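Local coordinates for E2A dna-binding protein (Human adenovirus 5, PDB 2WB0) that binds single-stranded DNA and, by forming multimers, unwinds the template without ATP during the elongation phase of viral strand-displacement replication, at residues K110-S115 / P327-S332; A96-R101 / V194-I199. All blocks are in the same frame, centred on the assembly; numbering follows the deposited sequence.

Interaction 1: residues K110-S115 / P327-S332; sequences KCLHGS and PEFKWS. With ZN (zinc ion), chain B.
His-113 and Trp-331 bring their CA atoms within 5.6 Å where a type I turn, Cys-111 to Gly-114, meets the extended run 327-332; no hydrogen bond joins the two. The turn is closed by Gly-114 N to Cys-111 O, and it presents Cys-111 SG and His-113 ND1 to the zinc ion, at 2.3 and 2.1 Å. With ND1 on the metal, the far side of the imidazole rests on the indole: His-113 NE2 sits over one face of Trp-331, offset toward its rim and 3.3 Å from CE2, the two planes inclined at 40°. Trp-331 reaches it because its CG lies anti to the backbone N (chi1 174°). The metal bond at ND1 and the indole over one face should together limit how far the imidazole can turn. Leu-112 touches both aromatics, at about a right angle to Phe-329: its CB is 3.9 Å from Trp-331 CE3 and its CG 3.9 Å from Phe-329 CZ, while Leu-112 O meets the edge of the Phe-329 ring in its plane. Cys-166 and Cys-182 complete the zinc site, and Trp-331 also touches Cys-182. Phe-329 packs on Ala-96 of strand 95-99, and both Leu-112 and Phe-329 reach Met-219 of strand 216-220.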
ATOM      1  N   LYS A 110      10.094  12.298  -5.808  1.00 15.85           N
ATOM      2  CA  LYS A 110       9.400  13.200  -4.832  1.00 15.59           C
ATOM      3  C   LYS A 110       8.844  12.335  -3.688  1.00 14.56           C
ATOM      4  O   LYS A 110       8.384  11.218  -3.921  1.00 15.22           O
ATOM      5  CB  LYS A 110       8.265  14.018  -5.500  1.00 16.36           C
ATOM      6  CG  LYS A 110       8.858  14.944  -6.518  1.00 20.48           C
ATOM      7  CD  LYS A 110       7.862  15.657  -7.351  1.00 22.54           C
ATOM      8  CE  LYS A 110       8.540  16.171  -8.672  1.00 24.26           C
ATOM      9  NZ  LYS A 110       8.889  15.301 -10.001  1.00 18.77           N
ATOM     10  N   CYS A 111       8.929  12.821  -2.451  1.00 14.10           N
ATOM     11  CA  CYS A 111       8.376  12.114  -1.310  1.00 13.26           C
ATOM     12  C   CYS A 111       6.926  12.449  -1.078  1.00 15.26           C
ATOM     13  O   CYS A 111       6.304  13.116  -1.894  1.00 16.49           O
ATOM     14  CB  CYS A 111       9.214  12.392  -0.050  1.00 12.70           C
ATOM     15  SG  CYS A 111       9.003  14.066   0.564  1.00 16.02           S
ATOM     16  N   LEU A 112       6.366  11.969   0.030  1.00 15.36           N
ATOM     17  CA  LEU A 112       4.948  12.202   0.347  1.00 16.08           C
ATOM     18  C   LEU A 112       4.596  13.664   0.577  1.00 16.52           C
ATOM     19  O   LEU A 112       3.465  14.064   0.350  1.00 18.08           O
ATOM     20  CB  LEU A 112       4.555  11.392   1.571  1.00 15.29           C
ATOM     21  CG  LEU A 112       4.013   9.978   1.455  1.00 21.42           C
ATOM     22  CD1 LEU A 112       3.737   9.340   0.040  1.00 19.76           C
ATOM     23  CD2 LEU A 112       4.501   9.039   2.555  1.00 20.45           C
ATOM     24  N   HIS A 113       5.589  14.459   0.921  1.00 16.47           N
ATOM     25  CA  HIS A 113       5.423  15.884   1.032  1.00 16.73           C
ATOM     26  C   HIS A 113       5.167  16.525  -0.311  1.00 19.06           C
ATOM     27  O   HIS A 113       4.673  17.660  -0.374  1.00 18.30           O
ATOM     28  CB  HIS A 113       6.672  16.484   1.574  1.00 18.05           C
ATOM     29  CG  HIS A 113       6.825  16.297   3.038  1.00 16.84           C
ATOM     30  ND1 HIS A 113       7.650  15.338   3.594  1.00 16.68           N
ATOM     31  CD2 HIS A 113       6.275  16.983   4.066  1.00 16.74           C
ATOM     32  CE1 HIS A 113       7.566  15.417   4.913  1.00 16.26           C
ATOM     33  NE2 HIS A 113       6.720  16.388   5.221  1.00 19.01           N
ATOM     34  N   GLY A 114       5.535  15.824  -1.379  1.00 17.78           N
ATOM     35  CA  GLY A 114       5.441  16.328  -2.744  1.00 17.33           C
ATOM     36  C   GLY A 114       6.669  17.128  -3.184  1.00 18.30           C
ATOM     37  O   GLY A 114       6.682  17.749  -4.251  1.00 17.41           O
ATOM     38  N   SER A 115       7.694  17.141  -2.352  1.00 16.77           N
ATOM     39  CA  SER A 115       8.945  17.803  -2.661  1.00 18.28           C
ATOM     40  C   SER A 115      10.002  16.821  -3.093  1.00 18.73           C
ATOM     41  O   SER A 115       9.985  15.610  -2.751  1.00 17.90           O
ATOM     42  CB  SER A 115       9.468  18.598  -1.452  1.00 18.06           C
ATOM     43  OG  SER A 115       9.411  17.852  -0.258  1.00 17.88           O
ATOM     44  N   PRO A 327      -9.663   8.120  -1.445  1.00 17.42           N
ATOM     45  CA  PRO A 327      -9.329   9.528  -1.196  1.00 19.15           C
ATOM     46  C   PRO A 327      -7.982   9.913  -1.804  1.00 21.41           C
ATOM     47  O   PRO A 327      -7.001   9.135  -1.717  1.00 20.08           O
ATOM     48  CB  PRO A 327      -9.177   9.609   0.315  1.00 18.83           C
ATOM     49  CG  PRO A 327      -9.688   8.403   0.853  1.00 16.52           C
ATOM     50  CD  PRO A 327      -9.941   7.394  -0.187  1.00 18.51           C
ATOM     51  N   GLU A 328      -7.929  11.106  -2.381  1.00 21.30           N
ATOM     52  CA  GLU A 328      -6.680  11.591  -2.925  1.00 23.45           C
ATOM     53  C   GLU A 328      -5.785  11.860  -1.743  1.00 22.83           C
ATOM     54  O   GLU A 328      -6.238  12.392  -0.750  1.00 22.76           O
ATOM     55  CB  GLU A 328      -6.900  12.876  -3.734  1.00 25.75           C
ATOM     56  CG  GLU A 328      -6.733  12.677  -5.205  1.00 32.63           C
ATOM     57  CD  GLU A 328      -5.462  13.383  -5.740  1.00 42.68           C
ATOM     58  OE1 GLU A 328      -4.276  12.850  -5.369  1.00 39.60           O
ATOM     59  OE2 GLU A 328      -5.547  14.368  -6.498  1.00 38.54           O
ATOM     60  N   PHE A 329      -4.512  11.464  -1.819  1.00 19.97           N
ATOM     61  CA  PHE A 329      -3.606  11.712  -0.724  1.00 18.38           C
ATOM     62  C   PHE A 329      -3.230  13.183  -0.653  1.00 17.84           C
ATOM     63  O   PHE A 329      -2.934  13.828  -1.670  1.00 18.12           O
ATOM     64  CB  PHE A 329      -2.293  10.921  -0.902  1.00 16.62           C
ATOM     65  CG  PHE A 329      -1.333  11.108   0.238  1.00 17.92           C
ATOM     66  CD1 PHE A 329      -1.576  10.479   1.452  1.00 20.07           C
ATOM     67  CD2 PHE A 329      -0.185  11.903   0.109  1.00 12.46           C
ATOM     68  CE1 PHE A 329      -0.707  10.634   2.516  1.00 17.32           C
ATOM     69  CE2 PHE A 329       0.670  12.074   1.149  1.00 15.60           C
ATOM     70  CZ  PHE A 329       0.450  11.375   2.374  1.00 16.55           C
ATOM     71  N   LYS A 330      -3.236  13.702   0.548  1.00 18.41           N
ATOM     72  CA  LYS A 330      -2.775  15.093   0.829  1.00 21.44           C
ATOM     73  C   LYS A 330      -1.845  15.022   2.005  1.00 20.16           C
ATOM     74  O   LYS A 330      -2.207  14.381   3.006  1.00 20.27           O
ATOM     75  CB  LYS A 330      -4.001  15.947   1.276  1.00 22.88           C
ATOM     76  CG  LYS A 330      -5.116  16.032   0.224  1.00 29.25           C
ATOM     77  CD  LYS A 330      -6.558  16.282   0.881  1.00 42.28           C
ATOM     78  CE  LYS A 330      -7.109  17.687   0.597  1.00 46.96           C
ATOM     79  NZ  LYS A 330      -8.607  17.785   0.824  1.00 49.38           N
ATOM     80  N   TRP A 331      -0.694  15.708   1.954  1.00 19.96           N
ATOM     81  CA  TRP A 331       0.236  15.623   3.079  1.00 20.09           C
ATOM     82  C   TRP A 331      -0.419  16.315   4.274  1.00 21.63           C
ATOM     83  O   TRP A 331      -1.029  17.369   4.099  1.00 19.57           O
ATOM     84  CB  TRP A 331       1.601  16.315   2.779  1.00 18.53           C
ATOM     85  CG  TRP A 331       2.413  16.283   4.040  1.00 20.65           C
ATOM     86  CD1 TRP A 331       2.706  17.318   4.904  1.00 22.19           C
ATOM     87  CD2 TRP A 331       2.967  15.097   4.620  1.00 20.21           C
ATOM     88  NE1 TRP A 331       3.395  16.820   6.006  1.00 21.25           N
ATOM     89  CE2 TRP A 331       3.565  15.457   5.835  1.00 20.66           C
ATOM     90  CE3 TRP A 331       2.964  13.738   4.233  1.00 20.35           C
ATOM     91  CZ2 TRP A 331       4.183  14.520   6.661  1.00 20.68           C
ATOM     92  CZ3 TRP A 331       3.618  12.788   5.085  1.00 17.29           C
ATOM     93  CH2 TRP A 331       4.184  13.208   6.275  1.00 17.00           C
ATOM     94  N   SER A 332      -0.311  15.743   5.463  1.00 21.35           N
ATOM     95  CA  SER A 332      -0.726  16.448   6.653  1.00 24.31           C
ATOM     96  C   SER A 332       0.042  15.875   7.803  1.00 24.28           C
ATOM     97  O   SER A 332       0.697  14.843   7.659  1.00 22.78           O
ATOM     98  CB  SER A 332      -2.242  16.312   6.882  1.00 25.43           C
ATOM     99  OG  SER A 332      -2.580  15.047   7.367  1.00 27.53           O
TER
HETATM  100 ZN    ZN B 601       8.875  13.869   2.830  1.00 16.45          ZN

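Interaction 2: residues A96-R101 / V194-I199; sequences ALWLHR and VAFKQI
With CG anti to the backbone N, Trp-98 brings the six-membered part of its indole against Phe-196, while His-100 holds CG between its backbone N and carbonyl carbon (chi1 48°), which turns the imidazole to the same phenyl ring. These three side chains form a buried aromatic cluster between segment 96-101 and helix 189-206. The far corner of the indole does the touching: Trp-98 CZ3 lies near the plane of the Phe-196 ring, at its edge and 3.6 Å from CE1. The two planes are almost perpendicular, at 85°, but the approach is oblique to the indole. His-100 meets the neighbouring part of the phenyl, with Phe-196 CD1 3.6 Å from His-100 ND1. Here the rings are inclined at 42° and only CD1 lies over the imidazole face, near its rim. Within its own segment His-100 is also packed against the tryptophan: its CB lies 3.5 Å above the Trp-98 ring plane, over the centre. The buried ND1 accepts a hydrogen bond from Cys-102 N, a link that ties the imidazole to the backbone two residues on. Strand 95-99 pairs antiparallel with 216-220, where His-100 rests on Leu-217 and Trp-98 on Met-219. Across the cluster, Phe-196 of helix 189-206 touches Leu-242 of strand 242-246 and Ile-273 of strand 271-276.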
ATOM      1  N   ALA A  96      -5.185   5.444  -0.370  1.00 13.60           N
ATOM      2  CA  ALA A  96      -5.252   6.806  -0.972  1.00 13.87           C
ATOM      3  C   ALA A  96      -4.578   6.755  -2.359  1.00 15.10           C
ATOM      4  O   ALA A  96      -3.937   5.771  -2.717  1.00 14.88           O
ATOM      5  CB  ALA A  96      -4.612   7.942  -0.064  1.00 14.31           C
ATOM      6  N   LEU A  97      -4.813   7.793  -3.149  1.00 14.32           N
ATOM      7  CA  LEU A  97      -4.255   7.951  -4.436  1.00 15.25           C
ATOM      8  C   LEU A  97      -3.232   9.053  -4.277  1.00 15.65           C
ATOM      9  O   LEU A  97      -3.640  10.220  -4.005  1.00 14.45           O
ATOM     10  CB  LEU A  97      -5.336   8.492  -5.348  1.00 17.32           C
ATOM     11  CG  LEU A  97      -6.207   7.437  -6.020  1.00 21.32           C
ATOM     12  CD1 LEU A  97      -6.193   5.882  -5.627  1.00 18.66           C
ATOM     13  CD2 LEU A  97      -7.542   7.957  -6.570  1.00 20.08           C
ATOM     14  N   TRP A  98      -1.940   8.707  -4.528  1.00 14.33           N
ATOM     15  CA  TRP A  98      -0.873   9.666  -4.386  1.00 15.77           C
ATOM     16  C   TRP A  98      -0.384  10.092  -5.782  1.00 16.68           C
ATOM     17  O   TRP A  98       0.038   9.261  -6.557  1.00 15.63           O
ATOM     18  CB  TRP A  98       0.250   9.081  -3.532  1.00 14.95           C
ATOM     19  CG  TRP A  98       1.544   9.887  -3.530  1.00 15.91           C
ATOM     20  CD1 TRP A  98       1.700  11.268  -3.509  1.00 19.07           C
ATOM     21  CD2 TRP A  98       2.855   9.330  -3.437  1.00 13.87           C
ATOM     22  NE1 TRP A  98       3.046  11.582  -3.472  1.00 15.93           N
ATOM     23  CE2 TRP A  98       3.777  10.412  -3.416  1.00 14.55           C
ATOM     24  CE3 TRP A  98       3.337   8.005  -3.422  1.00 13.04           C
ATOM     25  CZ2 TRP A  98       5.161  10.217  -3.457  1.00 13.31           C
ATOM     26  CZ3 TRP A  98       4.736   7.794  -3.422  1.00 12.83           C
ATOM     27  CH2 TRP A  98       5.627   8.913  -3.420  1.00 16.42           C
ATOM     28  N   LEU A  99      -0.458  11.397  -6.092  1.00 15.81           N
ATOM     29  CA  LEU A  99      -0.000  11.909  -7.385  1.00 16.11           C
ATOM     30  C   LEU A  99       1.471  12.045  -7.192  1.00 16.32           C
ATOM     31  O   LEU A  99       1.942  13.092  -6.705  1.00 15.75           O
ATOM     32  CB  LEU A  99      -0.622  13.300  -7.679  1.00 16.87           C
ATOM     33  CG  LEU A  99      -0.112  13.971  -8.992  1.00 24.21           C
ATOM     34  CD1 LEU A  99      -0.479  13.109 -10.156  1.00 24.38           C
ATOM     35  CD2 LEU A  99      -0.816  15.372  -9.125  1.00 29.24           C
ATOM     36  N   HIS A 100       2.226  11.000  -7.534  1.00 15.29           N
ATOM     37  CA  HIS A 100       3.573  10.875  -6.971  1.00 15.14           C
ATOM     38  C   HIS A 100       4.626  11.708  -7.676  1.00 14.64           C
ATOM     39  O   HIS A 100       5.574  12.115  -7.040  1.00 15.47           O
ATOM     40  CB  HIS A 100       4.034   9.395  -6.987  1.00 14.08           C
ATOM     41  CG  HIS A 100       3.826   8.708  -8.301  1.00 12.47           C
ATOM     42  ND1 HIS A 100       4.769   8.709  -9.330  1.00 12.79           N
ATOM     43  CD2 HIS A 100       2.767   8.000  -8.751  1.00 11.73           C
ATOM     44  CE1 HIS A 100       4.265   8.026 -10.348  1.00 14.68           C
ATOM     45  NE2 HIS A 100       3.054   7.579 -10.017  1.00 14.94           N
ATOM     46  N   ARG A 101       4.508  11.883  -9.001  1.00 16.17           N
ATOM     47  CA  ARG A 101       5.481  12.610  -9.833  1.00 15.73           C
ATOM     48  C   ARG A 101       6.873  12.046  -9.733  1.00 16.03           C
ATOM     49  O   ARG A 101       7.881  12.775  -9.823  1.00 15.65           O
ATOM     50  CB  ARG A 101       5.471  14.123  -9.503  1.00 17.67           C
ATOM     51  CG  ARG A 101       4.132  14.740  -9.824  1.00 22.51           C
ATOM     52  CD  ARG A 101       4.105  16.246  -9.780  1.00 32.91           C
ATOM     53  NE  ARG A 101       2.692  16.623  -9.728  1.00 41.42           N
ATOM     54  CZ  ARG A 101       2.219  17.866  -9.580  1.00 47.73           C
ATOM     55  NH1 ARG A 101       3.047  18.902  -9.483  1.00 50.81           N
ATOM     56  NH2 ARG A 101       0.904  18.081  -9.543  1.00 49.07           N
ATOM     57  N   VAL A 194      12.755   3.102 -11.260  1.00 15.18           N
ATOM     58  CA  VAL A 194      12.265   1.966 -12.091  1.00 14.46           C
ATOM     59  C   VAL A 194      10.896   1.476 -11.609  1.00 13.49           C
ATOM     60  O   VAL A 194       9.998   1.283 -12.410  1.00 13.94           O
ATOM     61  CB  VAL A 194      13.272   0.822 -12.084  1.00 15.32           C
ATOM     62  CG1 VAL A 194      12.645  -0.422 -12.756  1.00 13.62           C
ATOM     63  CG2 VAL A 194      14.516   1.213 -12.860  1.00 15.74           C
ATOM     64  N   ALA A 195      10.714   1.288 -10.288  1.00 14.96           N
ATOM     65  CA  ALA A 195       9.418   0.784  -9.736  1.00 13.80           C
ATOM     66  C   ALA A 195       8.226   1.740  -9.930  1.00 13.61           C
ATOM     67  O   ALA A 195       7.043   1.309 -10.126  1.00 12.79           O
ATOM     68  CB  ALA A 195       9.600   0.484  -8.217  1.00 14.01           C
ATOM     69  N   PHE A 196       8.490   3.036  -9.829  1.00 13.95           N
ATOM     70  CA  PHE A 196       7.440   3.988 -10.191  1.00 15.40           C
ATOM     71  C   PHE A 196       7.123   3.994 -11.695  1.00 14.73           C
ATOM     72  O   PHE A 196       5.973   4.147 -12.079  1.00 15.03           O
ATOM     73  CB  PHE A 196       7.741   5.407  -9.687  1.00 15.92           C
ATOM     74  CG  PHE A 196       7.539   5.585  -8.148  1.00 15.08           C
ATOM     75  CD1 PHE A 196       6.311   5.947  -7.618  1.00 12.19           C
ATOM     76  CD2 PHE A 196       8.597   5.414  -7.297  1.00 14.87           C
ATOM     77  CE1 PHE A 196       6.130   6.143  -6.264  1.00 13.18           C
ATOM     78  CE2 PHE A 196       8.432   5.585  -5.884  1.00 16.86           C
ATOM     79  CZ  PHE A 196       7.160   5.959  -5.394  1.00 13.65           C
ATOM     80  N   LYS A 197       8.146   3.820 -12.531  1.00 14.49           N
ATOM     81  CA  LYS A 197       7.874   3.732 -13.977  1.00 14.04           C
ATOM     82  C   LYS A 197       7.038   2.499 -14.273  1.00 14.09           C
ATOM     83  O   LYS A 197       6.197   2.505 -15.191  1.00 15.03           O
ATOM     84  CB  LYS A 197       9.195   3.655 -14.768  1.00 14.87           C
ATOM     85  CG  LYS A 197       9.825   5.074 -14.944  1.00 13.97           C
ATOM     86  CD  LYS A 197      11.155   4.984 -15.749  1.00 20.72           C
ATOM     87  CE  LYS A 197      11.586   6.343 -16.317  1.00 24.34           C
ATOM     88  NZ  LYS A 197      13.060   6.349 -16.567  1.00 23.61           N
ATOM     89  N   GLN A 198       7.329   1.425 -13.530  1.00 13.09           N
ATOM     90  CA  GLN A 198       6.641   0.135 -13.690  1.00 13.26           C
ATOM     91  C   GLN A 198       5.164   0.298 -13.374  1.00 12.74           C
ATOM     92  O   GLN A 198       4.338  -0.172 -14.149  1.00 12.78           O
ATOM     93  CB  GLN A 198       7.265  -0.948 -12.774  1.00 12.45           C
ATOM     94  CG  GLN A 198       6.766  -2.433 -13.037  1.00 13.54           C
ATOM     95  CD  GLN A 198       5.352  -2.712 -12.595  1.00 16.64           C
ATOM     96  OE1 GLN A 198       4.673  -3.624 -13.154  1.00 19.96           O
ATOM     97  NE2 GLN A 198       4.901  -2.014 -11.517  1.00 12.16           N
ATOM     98  N   ILE A 199       4.819   0.972 -12.266  1.00 12.42           N
ATOM     99  CA  ILE A 199       3.385   1.038 -11.919  1.00 14.14           C
ATOM    100  C   ILE A 199       2.639   1.934 -12.924  1.00 14.28           C
ATOM    101  O   ILE A 199       1.515   1.611 -13.351  1.00 15.48           O
ATOM    102  CB  ILE A 199       3.132   1.457 -10.414  1.00 13.38           C
ATOM    103  CG1 ILE A 199       1.635   1.252 -10.089  1.00 12.85           C
ATOM    104  CG2 ILE A 199       3.560   2.896 -10.133  1.00 15.70           C
ATOM    105  CD1 ILE A 199       1.186  -0.260 -10.245  1.00 14.20           C
TER

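Overall arrangement
Interactions 1 and 2 have centres 12 Å apart and touch along strand 95-99, which belongs to interaction 2. Phe-329 N lies 2.7 Å from Leu-97 O, a probable hydrogen bond that fastens the run 327-332 alongside the strand, and Lys-110 NZ probably bonds to Arg-101 O, also at 2.7 Å. Trp-98 joins the two side-chain groups: it belongs to the buried cluster of interaction 2 and packs against Leu-112 of interaction 1. Its side chain is about 8 Å from the zinc ion at the nearest atoms; interaction 2 contributes no zinc ligand, whereas interaction 1 supplies two of the four. Along the sequence the segments alternate, weaving the two contacts through one another.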